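Local coordinates for protein beta-agarase AgaA (Microbulbifer thermotolerans, PDB 3WZ1) that cleaves the beta-1,4-galactosidic linkages of agarose from within the chain, releasing neoagarotetraose as its main product, at residues A3-V8 and V266-F271; P9-P14 and Y103-A108. One frame throughout, in Å; residues are numbered along the deposited sequence.

In this GH16 jelly-roll domain the N-terminal loop is laid against two neighbouring strands in two consecutive contacts. Following the chain from the N terminus, residues 3-8 meet 266-271 on strand 264-276, so interaction 1 closes a loop of more than 250 residues that takes in most of the GH16 domain. The chain runs straight on into 9-14, which lies against 103-108 on strand 102-109; interaction 2 therefore closes a shorter loop, wholly enclosed by the first. The two strands are antiparallel neighbours, and salt bridges from Arg270 to Glu105 and from Asp267 to Arg107 join the two contacts directly.

Interaction 1: A3-V8 and V266-F271; sequences ADWDGV and VDWVRF. With NA (sodium ion), chain B.
A sodium site at a classic beta bulge joins the N-terminal loop to a jelly-roll strand, with Asp4 and Asp267 sharing the ion. Asp4 OD2 binds sodium at 2.3 Å, and Asp267 chelates it through its backbone O and, at 2.4 Å, its OD1; the carbonyls of Asp28 and Gly72 complete the set of protein ligands. The cation probably offsets the repulsion between the two carboxylates. Asp267 is further held by Lys73 at OD1 and by a salt bridge from OD2 to Arg107.

Beside the metal, Trp5 and Trp268 form a T-shaped pair. The edge of the Trp5 six-membered ring is directed at the face of the Trp268 five-membered ring, the planes standing at 86°, while Trp5 CB sits squarely over the Trp268 six-membered ring, 3.7 Å from its centroid. Trp5 CG lies between its backbone N and carbonyl carbon (chi1 55°), a torsion that lays the indole beside the Arg270 chain with its CE3 edge at Trp268 CB. One face of that indole carries Ala3 CB; along the other runs the extended aliphatic chain of Arg270, with CD 3.6 Å from Trp5 CG. The arginine's guanidinium then closes end-on upon a single acceptor, Val8 O, with NH1 at 2.9 Å and NH2 at 3.0 Å. The NH1 bond lies in the carbonyl plane, whereas NH2 comes from above it. Val8 also sets CG2 against Trp268 CH2, at 4.0 Å.

Two successive beta turns, Ala3 to Asp6 and Trp5 to Val8, fold the loop over the strand. On the sheet side, Glu105 of the adjacent strand 102-109 takes Arg270 NE and Trp268 NE1, while Val269, pointing away from the loop, packs on Ile236 of strand 232-239 and Phe119 of strand 116-123.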
loop_
_atom_site.group_PDB
_atom_site.type_symbol
_atom_site.label_atom_id
_atom_site.label_comp_id
_atom_site.label_asym_id
_atom_site.label_seq_id
_atom_site.Cartn_x
_atom_site.Cartn_y
_atom_site.Cartn_z
ATOM N N ALA A 3 -16.979 2.117 -14.109
ATOM C CA ALA A 3 -16.053 1.947 -12.979
ATOM C C ALA A 3 -15.849 3.270 -12.269
ATOM O O ALA A 3 -15.986 4.357 -12.849
ATOM C CB ALA A 3 -14.709 1.404 -13.442
ATOM N N ASP A 4 -15.501 3.196 -10.991
ATOM C CA ASP A 4 -15.292 4.401 -10.211
ATOM C C ASP A 4 -14.194 5.303 -10.744
ATOM O O ASP A 4 -14.227 6.492 -10.508
ATOM C CB ASP A 4 -15.008 4.070 -8.747
ATOM C CG ASP A 4 -16.220 3.550 -7.994
ATOM O OD1 ASP A 4 -17.377 3.799 -8.415
ATOM O OD2 ASP A 4 -16.014 2.895 -6.936
ATOM N N TRP A 5 -13.208 4.728 -11.437
ATOM C CA TRP A 5 -12.073 5.475 -12.009
ATOM C C TRP A 5 -12.318 5.965 -13.445
ATOM O O TRP A 5 -11.404 6.463 -14.086
ATOM C CB TRP A 5 -10.790 4.614 -11.988
ATOM C CG TRP A 5 -10.973 3.301 -12.679
ATOM C CD1 TRP A 5 -11.120 3.088 -14.026
ATOM C CD2 TRP A 5 -11.057 2.003 -12.064
ATOM N NE1 TRP A 5 -11.320 1.767 -14.276
ATOM C CE2 TRP A 5 -11.265 1.069 -13.093
ATOM C CE3 TRP A 5 -10.973 1.542 -10.736
ATOM C CZ2 TRP A 5 -11.411 -0.297 -12.843
ATOM C CZ3 TRP A 5 -11.112 0.186 -10.501
ATOM C CH2 TRP A 5 -11.325 -0.709 -11.539
ATOM N N ASP A 6 -13.534 5.794 -13.966
ATOM C CA ASP A 6 -13.824 6.199 -15.350
ATOM C C ASP A 6 -13.559 7.689 -15.495
ATOM O O ASP A 6 -14.055 8.511 -14.709
ATOM C CB ASP A 6 -15.279 5.903 -15.746
ATOM C CG ASP A 6 -15.542 4.419 -16.081
ATOM O OD1 ASP A 6 -14.619 3.569 -16.195
ATOM O OD2 ASP A 6 -16.740 4.080 -16.230
ATOM N N GLY A 7 -12.766 8.029 -16.503
ATOM C CA GLY A 7 -12.401 9.417 -16.765
ATOM C C GLY A 7 -11.201 9.915 -16.013
ATOM O O GLY A 7 -10.747 11.037 -16.257
ATOM N N VAL A 8 -10.670 9.113 -15.089
ATOM C CA VAL A 8 -9.496 9.520 -14.313
ATOM C C VAL A 8 -8.254 9.004 -15.032
ATOM O O VAL A 8 -7.986 7.801 -15.054
ATOM C CB VAL A 8 -9.567 9.013 -12.841
ATOM C CG1 VAL A 8 -8.373 9.479 -12.029
ATOM C CG2 VAL A 8 -10.899 9.413 -12.208
ATOM N N VAL A 266 -10.447 2.136 1.103
ATOM C CA VAL A 266 -9.918 2.123 -0.261
ATOM C C VAL A 266 -11.083 2.131 -1.232
ATOM O O VAL A 266 -11.864 1.191 -1.291
ATOM C CB VAL A 266 -8.982 0.913 -0.457
ATOM C CG1 VAL A 266 -8.515 0.814 -1.913
ATOM C CG2 VAL A 266 -7.804 1.019 0.494
ATOM N N ASP A 267 -11.206 3.218 -1.994
ATOM C CA ASP A 267 -12.235 3.340 -3.031
ATOM C C ASP A 267 -11.944 2.420 -4.209
ATOM O O ASP A 267 -12.852 1.796 -4.777
ATOM C CB ASP A 267 -12.341 4.802 -3.510
ATOM C CG ASP A 267 -13.583 5.066 -4.325
ATOM O OD1 ASP A 267 -14.605 4.370 -4.166
ATOM O OD2 ASP A 267 -13.537 6.006 -5.152
ATOM N N TRP A 268 -10.673 2.341 -4.604
ATOM C CA TRP A 268 -10.278 1.465 -5.713
ATOM C C TRP A 268 -8.805 1.129 -5.670
ATOM O O TRP A 268 -7.989 1.888 -5.135
ATOM C CB TRP A 268 -10.623 2.072 -7.096
ATOM C CG TRP A 268 -9.694 3.196 -7.654
ATOM C CD1 TRP A 268 -8.336 3.135 -7.956
ATOM C CD2 TRP A 268 -10.114 4.489 -8.070
ATOM N NE1 TRP A 268 -7.907 4.324 -8.487
ATOM C CE2 TRP A 268 -8.993 5.169 -8.556
ATOM C CE3 TRP A 268 -11.350 5.151 -8.036
ATOM C CZ2 TRP A 268 -9.067 6.462 -9.020
ATOM C CZ3 TRP A 268 -11.423 6.404 -8.505
ATOM C CH2 TRP A 268 -10.284 7.070 -8.987
ATOM N N VAL A 269 -8.491 -0.020 -6.252
ATOM C CA VAL A 269 -7.134 -0.318 -6.712
ATOM C C VAL A 269 -7.249 -0.647 -8.197
ATOM O O VAL A 269 -8.157 -1.357 -8.614
ATOM C CB VAL A 269 -6.447 -1.443 -5.914
ATOM C CG1 VAL A 269 -6.252 -1.033 -4.453
ATOM C CG2 VAL A 269 -7.207 -2.770 -5.996
ATOM N N ARG A 270 -6.340 -0.095 -8.998
ATOM C CA ARG A 270 -6.358 -0.361 -10.416
ATOM C C ARG A 270 -4.936 -0.492 -10.920
ATOM O O ARG A 270 -3.981 0.101 -10.369
ATOM C CB ARG A 270 -7.145 0.710 -11.175
ATOM C CG ARG A 270 -6.526 2.094 -11.216
ATOM C CD ARG A 270 -7.422 3.089 -11.969
ATOM N NE ARG A 270 -6.804 4.406 -12.033
ATOM C CZ ARG A 270 -7.063 5.352 -12.942
ATOM N NH1 ARG A 270 -7.893 5.116 -13.956
ATOM N NH2 ARG A 270 -6.461 6.532 -12.827
ATOM N N PHE A 271 -4.814 -1.254 -11.993
ATOM C CA PHE A 271 -3.528 -1.637 -12.519
ATOM C C PHE A 271 -3.620 -1.593 -14.024
ATOM O O PHE A 271 -4.613 -2.072 -14.581
ATOM C CB PHE A 271 -3.178 -3.059 -12.056
ATOM C CG PHE A 271 -3.379 -3.287 -10.586
ATOM C CD1 PHE A 271 -4.603 -3.682 -10.105
ATOM C CD2 PHE A 271 -2.344 -3.091 -9.688
ATOM C CE1 PHE A 271 -4.806 -3.862 -8.740
ATOM C CE2 PHE A 271 -2.541 -3.279 -8.330
ATOM C CZ PHE A 271 -3.760 -3.663 -7.867
HETATM NA NA NA B . -15.121 2.170 -4.982
#

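Interaction 2: P9-P14 and Y103-A108; sequences PVPANP and YMEARA
Glu105 OE2 is gripped by two groups: it accepts the hydroxyl of Tyr103, whose OH lies 2.7 Å away, and forms a salt bridge with Arg188 of strand 187-195. The phenol meets the carboxylate on its anti side, 25° out of plane, and this bond links alternate residues on one side of the strand. With its far end so tied, Tyr103 offers its ring to the loop at 9-14.

Val10 comes over one face of that ring in a CH-pi contact, its CG1 3.6 Å from Tyr103 CD2 and displaced toward the rim. The phenol stretches out from the strand because its CG stands opposite the backbone N (chi1 180°), bringing the hydroxyl end to Pro11. That pyrrolidine crosses the tyrosine at about a right angle, with Pro11 CD 3.4 Å from Tyr103 OH, and Ala12 CB touches the ring more loosely, 4.1 Å from CD1. The side chains of Trp20, on strand 18-22, and Tyr192, on strand 187-195, also touch Tyr103.

Replacing Tyr103 by alanine would probably deprive Glu105 OE2 of its hydroxyl donor and leave Val10 and Pro11 facing a gap where the ring had been. The contact thus divides its chemistry: between loop and strand the attraction is apolar, whereas the single bond to Glu105 OE2 steadies the phenol's hydroxyl end, and Arg188 and Arg270 probably offset the carboxylate's charge.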
loop_
_atom_site.group_PDB
_atom_site.type_symbol
_atom_site.label_atom_id
_atom_site.label_comp_id
_atom_site.label_asym_id
_atom_site.label_seq_id
_atom_site.Cartn_x
_atom_site.Cartn_y
_atom_site.Cartn_z
ATOM N N PRO A 9 -7.476 9.915 -15.615
ATOM C CA PRO A 9 -6.402 9.401 -16.477
ATOM C C PRO A 9 -5.284 8.700 -15.710
ATOM O O PRO A 9 -5.085 8.930 -14.526
ATOM C CB PRO A 9 -5.845 10.646 -17.171
ATOM C CG PRO A 9 -6.522 11.818 -16.575
ATOM C CD PRO A 9 -7.607 11.386 -15.663
ATOM N N VAL A 10 -4.551 7.859 -16.436
ATOM C CA VAL A 10 -3.279 7.323 -15.952
ATOM C C VAL A 10 -2.181 8.346 -16.286
ATOM O O VAL A 10 -2.015 8.708 -17.443
ATOM C CB VAL A 10 -2.984 5.958 -16.613
ATOM C CG1 VAL A 10 -1.608 5.449 -16.229
ATOM C CG2 VAL A 10 -4.040 4.929 -16.236
ATOM N N PRO A 11 -1.438 8.836 -15.278
ATOM C CA PRO A 11 -0.507 9.948 -15.509
ATOM C C PRO A 11 0.853 9.547 -16.094
ATOM O O PRO A 11 1.589 10.398 -16.584
ATOM C CB PRO A 11 -0.351 10.552 -14.123
ATOM C CG PRO A 11 -0.546 9.388 -13.189
ATOM C CD PRO A 11 -1.569 8.514 -13.842
ATOM N N ALA A 12 1.182 8.267 -16.043
ATOM C CA ALA A 12 2.434 7.779 -16.593
ATOM C C ALA A 12 2.336 7.617 -18.119
ATOM O O ALA A 12 1.237 7.550 -18.677
ATOM C CB ALA A 12 2.807 6.454 -15.922
ATOM N N ASN A 13 3.503 7.552 -18.754
ATOM C CA ASN A 13 3.635 7.419 -20.214
ATOM C C ASN A 13 3.922 5.955 -20.548
ATOM O O ASN A 13 4.933 5.393 -20.084
ATOM C CB ASN A 13 4.803 8.294 -20.648
ATOM C CG ASN A 13 5.058 8.276 -22.146
ATOM O OD1 ASN A 13 4.511 7.479 -22.906
ATOM N ND2 ASN A 13 5.935 9.179 -22.577
ATOM N N PRO A 14 3.046 5.317 -21.350
ATOM C CA PRO A 14 3.208 3.904 -21.652
ATOM C C PRO A 14 4.252 3.649 -22.740
ATOM O O PRO A 14 4.565 2.495 -23.021
ATOM C CB PRO A 14 1.824 3.500 -22.136
ATOM C CG PRO A 14 1.316 4.718 -22.792
ATOM C CD PRO A 14 1.854 5.874 -22.010
ATOM N N TYR A 103 1.486 -0.006 -14.172
ATOM C CA TYR A 103 1.093 1.142 -13.342
ATOM C C TYR A 103 0.107 0.646 -12.300
ATOM O O TYR A 103 -0.869 0.003 -12.651
ATOM C CB TYR A 103 0.447 2.257 -14.187
ATOM C CG TYR A 103 0.024 3.455 -13.376
ATOM C CD1 TYR A 103 0.970 4.351 -12.877
ATOM C CD2 TYR A 103 -1.320 3.680 -13.067
ATOM C CE1 TYR A 103 0.601 5.443 -12.118
ATOM C CE2 TYR A 103 -1.688 4.764 -12.290
ATOM C CZ TYR A 103 -0.726 5.635 -11.813
ATOM O OH TYR A 103 -1.089 6.726 -11.047
ATOM N N MET A 104 0.367 0.955 -11.032
ATOM C CA MET A 104 -0.392 0.404 -9.898
ATOM C C MET A 104 -0.848 1.564 -9.022
ATOM O O MET A 104 -0.005 2.320 -8.548
ATOM C CB MET A 104 0.518 -0.521 -9.082
ATOM C CG MET A 104 1.319 -1.478 -9.939
ATOM S SD MET A 104 2.417 -2.599 -9.005
ATOM C CE MET A 104 3.575 -1.449 -8.302
ATOM N N GLU A 105 -2.155 1.694 -8.799
ATOM C CA GLU A 105 -2.699 2.892 -8.152
ATOM C C GLU A 105 -3.843 2.567 -7.222
ATOM O O GLU A 105 -4.690 1.728 -7.543
ATOM C CB GLU A 105 -3.164 3.865 -9.229
ATOM C CG GLU A 105 -3.572 5.241 -8.716
ATOM C CD GLU A 105 -4.339 5.985 -9.775
ATOM O OE1 GLU A 105 -5.556 5.706 -9.918
ATOM O OE2 GLU A 105 -3.730 6.838 -10.389
ATOM N N ALA A 106 -3.892 3.250 -6.078
ATOM C CA ALA A 106 -5.045 3.169 -5.189
ATOM C C ALA A 106 -5.606 4.550 -4.942
ATOM O O ALA A 106 -4.861 5.518 -4.885
ATOM C CB ALA A 106 -4.674 2.564 -3.855
ATOM N N ARG A 107 -6.926 4.615 -4.773
ATOM C CA ARG A 107 -7.568 5.815 -4.258
ATOM C C ARG A 107 -8.082 5.466 -2.873
ATOM O O ARG A 107 -8.859 4.520 -2.706
ATOM C CB ARG A 107 -8.712 6.276 -5.167
ATOM C CG ARG A 107 -9.462 7.499 -4.632
ATOM C CD ARG A 107 -10.501 8.028 -5.601
ATOM N NE ARG A 107 -10.947 9.351 -5.154
ATOM C CZ ARG A 107 -12.122 9.622 -4.580
ATOM N NH1 ARG A 107 -13.040 8.691 -4.375
ATOM N NH2 ARG A 107 -12.387 10.864 -4.218
ATOM N N ALA A 108 -7.590 6.192 -1.876
ATOM C CA ALA A 108 -7.753 5.744 -0.479
ATOM C C ALA A 108 -7.722 6.878 0.511
ATOM O O ALA A 108 -7.201 7.951 0.212
ATOM C CB ALA A 108 -6.685 4.723 -0.118
#